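Local coordinates for protein SusD homolog (Bacteroides thetaiotaomicron, PDB 3SGH) that probably binds glycans at the cell surface as a SusD-like outer-membrane lipoprotein, for uptake by a partner transporter, at residues A[39-49]-A[415-426]. Residues are numbered along the deposited sequence; the frame is centred on the assembly and turned at random. Where two conformers were deposited one is given.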
loop_
_atom_site.group_PDB
_atom_site.type_symbol
_atom_site.label_atom_id
_atom_site.label_comp_id
_atom_site.label_asym_id
_atom_site.label_seq_id
_atom_site.Cartn_x
_atom_site.Cartn_y
_atom_site.Cartn_z
ATOM N N ILE A 39 8.839 4.267 3.967
ATOM C CA ILE A 39 7.708 3.445 3.609
ATOM C C ILE A 39 6.869 4.028 2.478
ATOM O O ILE A 39 6.372 3.286 1.633
ATOM C CB ILE A 39 6.833 3.181 4.889
ATOM C CG1 ILE A 39 7.655 2.423 5.953
ATOM C CG2 ILE A 39 5.484 2.443 4.550
ATOM C CD1 ILE A 39 8.007 0.948 5.578
ATOM N N ASN A 40 6.657 5.337 2.499
ATOM C CA ASN A 40 5.764 5.974 1.570
ATOM C C ASN A 40 6.451 6.582 0.360
ATOM O O ASN A 40 5.754 6.905 -0.584
ATOM C CB ASN A 40 4.923 7.054 2.258
ATOM C CG ASN A 40 3.972 6.476 3.297
ATOM O OD1 ASN A 40 3.439 5.382 3.111
ATOM N ND2 ASN A 40 3.746 7.203 4.377
ATOM N N CYS A 41 7.776 6.721 0.344
ATOM C CA CYS A 41 8.448 7.467 -0.738
ATOM C C CYS A 41 9.715 6.873 -1.329
ATOM O O CYS A 41 10.507 7.620 -1.959
ATOM C CB CYS A 41 8.778 8.893 -0.258
ATOM S SG CYS A 41 7.414 9.869 0.523
HETATM N N MSE A 42 9.912 5.563 -1.200
HETATM C CA MSE A 42 11.123 4.891 -1.681
HETATM C C MSE A 42 10.716 3.753 -2.621
HETATM O O MSE A 42 10.413 3.990 -3.800
HETATM C CB MSE A 42 12.006 4.391 -0.500
HETATM C CG MSE A 42 12.651 5.519 0.327
HETATM SE SE MSE A 42 13.908 6.677 -0.616
HETATM C CE MSE A 42 15.558 5.638 -0.433
ATOM N N TRP A 43 10.685 2.525 -2.098
ATOM C CA TRP A 43 10.163 1.420 -2.889
ATOM C C TRP A 43 8.721 1.661 -3.297
ATOM O O TRP A 43 8.228 1.039 -4.240
ATOM C CB TRP A 43 10.301 0.038 -2.189
ATOM C CG TRP A 43 9.670 0.015 -0.824
ATOM C CD1 TRP A 43 10.309 0.185 0.359
ATOM C CD2 TRP A 43 8.279 -0.124 -0.509
ATOM N NE1 TRP A 43 9.417 0.176 1.386
ATOM C CE2 TRP A 43 8.161 -0.013 0.892
ATOM C CE3 TRP A 43 7.116 -0.310 -1.272
ATOM C CZ2 TRP A 43 6.914 -0.059 1.556
ATOM C CZ3 TRP A 43 5.870 -0.362 -0.597
ATOM C CH2 TRP A 43 5.797 -0.260 0.792
ATOM N N ALA A 44 8.019 2.549 -2.595
ATOM C CA ALA A 44 6.632 2.888 -2.946
ATOM C C ALA A 44 6.458 3.327 -4.394
ATOM O O ALA A 44 5.345 3.271 -4.929
ATOM C CB ALA A 44 6.099 3.985 -1.996
ATOM N N SER A 45 7.532 3.838 -5.015
ATOM C CA SER A 45 7.451 4.227 -6.407
ATOM C C SER A 45 7.067 3.048 -7.319
ATOM O O SER A 45 6.558 3.261 -8.424
ATOM C CB SER A 45 8.749 4.900 -6.874
ATOM O OG SER A 45 8.979 6.091 -6.127
ATOM N N PHE A 46 7.264 1.831 -6.860
ATOM C CA PHE A 46 6.816 0.669 -7.616
ATOM C C PHE A 46 5.285 0.551 -7.710
ATOM O O PHE A 46 4.790 -0.291 -8.470
ATOM C CB PHE A 46 7.353 -0.654 -7.002
ATOM C CG PHE A 46 8.851 -0.705 -6.870
ATOM C CD1 PHE A 46 9.679 -0.002 -7.733
ATOM C CD2 PHE A 46 9.417 -1.491 -5.897
ATOM C CE1 PHE A 46 11.046 -0.039 -7.597
ATOM C CE2 PHE A 46 10.830 -1.568 -5.744
ATOM C CZ PHE A 46 11.633 -0.857 -6.563
ATOM N N SER A 47 4.562 1.322 -6.902
ATOM C CA SER A 47 3.130 1.449 -7.007
ATOM C C SER A 47 2.652 2.549 -7.950
ATOM O O SER A 47 1.423 2.716 -8.098
ATOM C CB SER A 47 2.485 1.659 -5.620
ATOM O OG SER A 47 2.676 0.515 -4.800
ATOM N N GLY A 48 3.569 3.317 -8.541
ATOM C CA GLY A 48 3.213 4.216 -9.664
ATOM C C GLY A 48 2.551 5.534 -9.325
ATOM O O GLY A 48 2.084 6.208 -10.239
ATOM N N GLN A 49 2.493 5.894 -8.036
ATOM C CA GLN A 49 1.808 7.129 -7.587
ATOM C C GLN A 49 2.742 8.266 -7.160
ATOM O O GLN A 49 2.499 9.440 -7.456
ATOM C CB GLN A 49 0.860 6.831 -6.421
ATOM C CG GLN A 49 -0.061 5.670 -6.591
ATOM C CD GLN A 49 -1.138 5.638 -5.527
ATOM O OE1 GLN A 49 -0.865 5.873 -4.378
ATOM N NE2 GLN A 49 -2.387 5.352 -5.927
ATOM N N TRP A 415 -6.790 1.423 -7.936
ATOM C CA TRP A 415 -5.459 1.999 -7.797
ATOM C C TRP A 415 -5.512 3.524 -7.775
ATOM O O TRP A 415 -4.866 4.155 -6.930
ATOM C CB TRP A 415 -4.587 1.465 -8.913
ATOM C CG TRP A 415 -3.302 2.185 -9.104
ATOM C CD1 TRP A 415 -2.237 2.223 -8.248
ATOM C CD2 TRP A 415 -2.919 2.893 -10.273
ATOM N NE1 TRP A 415 -1.203 2.917 -8.838
ATOM C CE2 TRP A 415 -1.620 3.367 -10.071
ATOM C CE3 TRP A 415 -3.563 3.196 -11.476
ATOM C CZ2 TRP A 415 -0.960 4.115 -11.026
ATOM C CZ3 TRP A 415 -2.876 3.895 -12.429
ATOM C CH2 TRP A 415 -1.610 4.350 -12.203
ATOM N N ILE A 416 -6.385 4.106 -8.601
ATOM C CA ILE A 416 -6.550 5.551 -8.608
ATOM C C ILE A 416 -7.181 6.005 -7.299
ATOM O O ILE A 416 -6.744 6.977 -6.698
ATOM C CB ILE A 416 -7.434 6.024 -9.785
ATOM C CG1 ILE A 416 -6.673 5.790 -11.062
ATOM C CG2 ILE A 416 -7.775 7.531 -9.668
ATOM C CD1 ILE A 416 -7.573 5.969 -12.368
ATOM N N ALA A 417 -8.146 5.231 -6.805
ATOM C CA ALA A 417 -8.882 5.570 -5.583
ATOM C C ALA A 417 -8.004 5.501 -4.310
ATOM O O ALA A 417 -8.124 6.367 -3.423
ATOM C CB ALA A 417 -10.104 4.681 -5.400
ATOM N N CYS A 418 -7.170 4.455 -4.200
ATOM C CA CYS A 418 -6.384 4.235 -2.990
ATOM C C CYS A 418 -5.121 5.047 -3.128
ATOM O O CYS A 418 -4.101 4.536 -3.556
ATOM C CB CYS A 418 -6.098 2.753 -2.819
ATOM S SG CYS A 418 -7.672 1.803 -2.539
ATOM N N TYR A 419 -5.217 6.343 -2.815
ATOM C CA TYR A 419 -4.140 7.290 -3.058
ATOM C C TYR A 419 -4.025 8.277 -1.911
ATOM O O TYR A 419 -5.070 8.813 -1.436
ATOM C CB TYR A 419 -4.358 8.087 -4.378
ATOM C CG TYR A 419 -3.481 9.317 -4.494
ATOM C CD1 TYR A 419 -2.190 9.225 -5.028
ATOM C CD2 TYR A 419 -3.931 10.575 -4.078
ATOM C CE1 TYR A 419 -1.369 10.295 -5.091
ATOM C CE2 TYR A 419 -3.096 11.670 -4.137
ATOM C CZ TYR A 419 -1.832 11.520 -4.658
ATOM O OH TYR A 419 -1.004 12.579 -4.723
ATOM N N PRO A 420 -2.771 8.573 -1.477
ATOM C CA PRO A 420 -1.512 7.902 -1.751
ATOM C C PRO A 420 -1.389 6.624 -0.914
ATOM O O PRO A 420 -1.637 6.664 0.286
ATOM C CB PRO A 420 -0.434 8.930 -1.312
ATOM C CG PRO A 420 -1.162 9.987 -0.596
ATOM C CD PRO A 420 -2.591 9.682 -0.524
ATOM N N ASP A 421 -1.081 5.504 -1.561
ATOM C CA ASP A 421 -0.983 4.212 -0.879
ATOM C C ASP A 421 0.310 3.590 -1.405
ATOM O O ASP A 421 0.431 3.371 -2.607
ATOM C CB ASP A 421 -2.169 3.341 -1.213
ATOM C CG ASP A 421 -2.137 1.996 -0.487
ATOM O OD1 ASP A 421 -1.086 1.311 -0.498
ATOM O OD2 ASP A 421 -3.190 1.653 0.064
ATOM N N PRO A 422 1.278 3.336 -0.531
ATOM C CA PRO A 422 2.603 2.908 -1.008
ATOM C C PRO A 422 2.659 1.528 -1.604
ATOM O O PRO A 422 3.548 1.254 -2.402
ATOM C CB PRO A 422 3.461 2.937 0.242
ATOM C CG PRO A 422 2.537 2.766 1.376
ATOM C CD PRO A 422 1.222 3.472 0.932
HETATM N N MSE A 423 1.727 0.665 -1.204
HETATM C CA MSE A 423 1.779 -0.755 -1.510
HETATM C C MSE A 423 0.713 -1.254 -2.478
HETATM O O MSE A 423 0.967 -2.208 -3.190
HETATM C CB MSE A 423 1.742 -1.579 -0.229
HETATM C CG MSE A 423 1.760 -3.100 -0.402
HETATM SE SE MSE A 423 3.253 -3.646 -1.460
HETATM C CE MSE A 423 4.552 -3.903 0.008
ATOM N N ASN A 424 -0.470 -0.646 -2.506
ATOM C CA ASN A 424 -1.590 -1.227 -3.276
ATOM C C ASN A 424 -1.231 -1.522 -4.727
ATOM O O ASN A 424 -1.470 -2.647 -5.248
ATOM C CB ASN A 424 -2.818 -0.325 -3.259
ATOM C CG ASN A 424 -3.942 -0.917 -4.036
ATOM O OD1 ASN A 424 -4.443 -1.986 -3.679
ATOM N ND2 ASN A 424 -4.328 -0.276 -5.145
ATOM N N GLY A 425 -0.668 -0.525 -5.388
ATOM C CA GLY A 425 -0.306 -0.696 -6.796
ATOM C C GLY A 425 0.689 -1.828 -7.039
ATOM O O GLY A 425 0.486 -2.663 -7.912
ATOM N N TRP A 426 1.774 -1.829 -6.255
ATOM C CA TRP A 426 2.846 -2.796 -6.453
ATOM C C TRP A 426 2.343 -4.200 -6.133
ATOM O O TRP A 426 2.701 -5.163 -6.814
ATOM C CB TRP A 426 4.023 -2.437 -5.586
ATOM C CG TRP A 426 5.217 -3.268 -5.864
ATOM C CD1 TRP A 426 5.548 -3.870 -7.039
ATOM C CD2 TRP A 426 6.287 -3.505 -4.965
ATOM N NE1 TRP A 426 6.727 -4.504 -6.912
ATOM C CE2 TRP A 426 7.211 -4.311 -5.641
ATOM C CE3 TRP A 426 6.536 -3.151 -3.640
ATOM C CZ2 TRP A 426 8.378 -4.785 -5.040
ATOM C CZ3 TRP A 426 7.711 -3.583 -3.045
ATOM C CH2 TRP A 426 8.630 -4.391 -3.770
#
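Trp426 swings its CG away from the backbone N (chi1 -172°) and Phe46 holds its CG anti to the carbonyl carbon, which makes the two side chains run the same way and turns the edge of the Phe46 ring onto the indole face, planes 65° apart. Phe46 CB sits over the five-membered ring of Trp426, 3.6 Å from its centroid, a CH-pi contact. Trp43 completes the aromatic cluster, its CE3 lying 3.7 Å from Trp426 CE3; the methyl CE of Met423, a selenomethionine, touches Trp43 CZ3, and the SE of Met423 lies obliquely to the Trp43 ring, a Met-aromatic contact. Replacing Trp426 by an alanine is likely to open a gap beside Phe46 and Trp43 and leave Gln454 O without the NE1 donor. In this SusD-like alpha-alpha superhelix, the 3-10 segment 43-47 meets the loop joining helices 403-417 and 424-432. Ser47 OG is used twice, donating to Pro422 O at 2.7 Å and accepting from Trp426 N at 2.9 Å, while Ser47 O takes the N-H of Trp415 NE1 at 2.7 Å. The Gln49 amide spans the cis peptide before Pro420: OE1 accepts a nearly straight bond (169°) from Asp421 N, 2.8 Å away, and NE2 donates to Cys418 O from above the carbonyl plane. Asp421 OD1 in turn caps helix 424-432, accepting from the backbone N atoms of Met423 and Asn424.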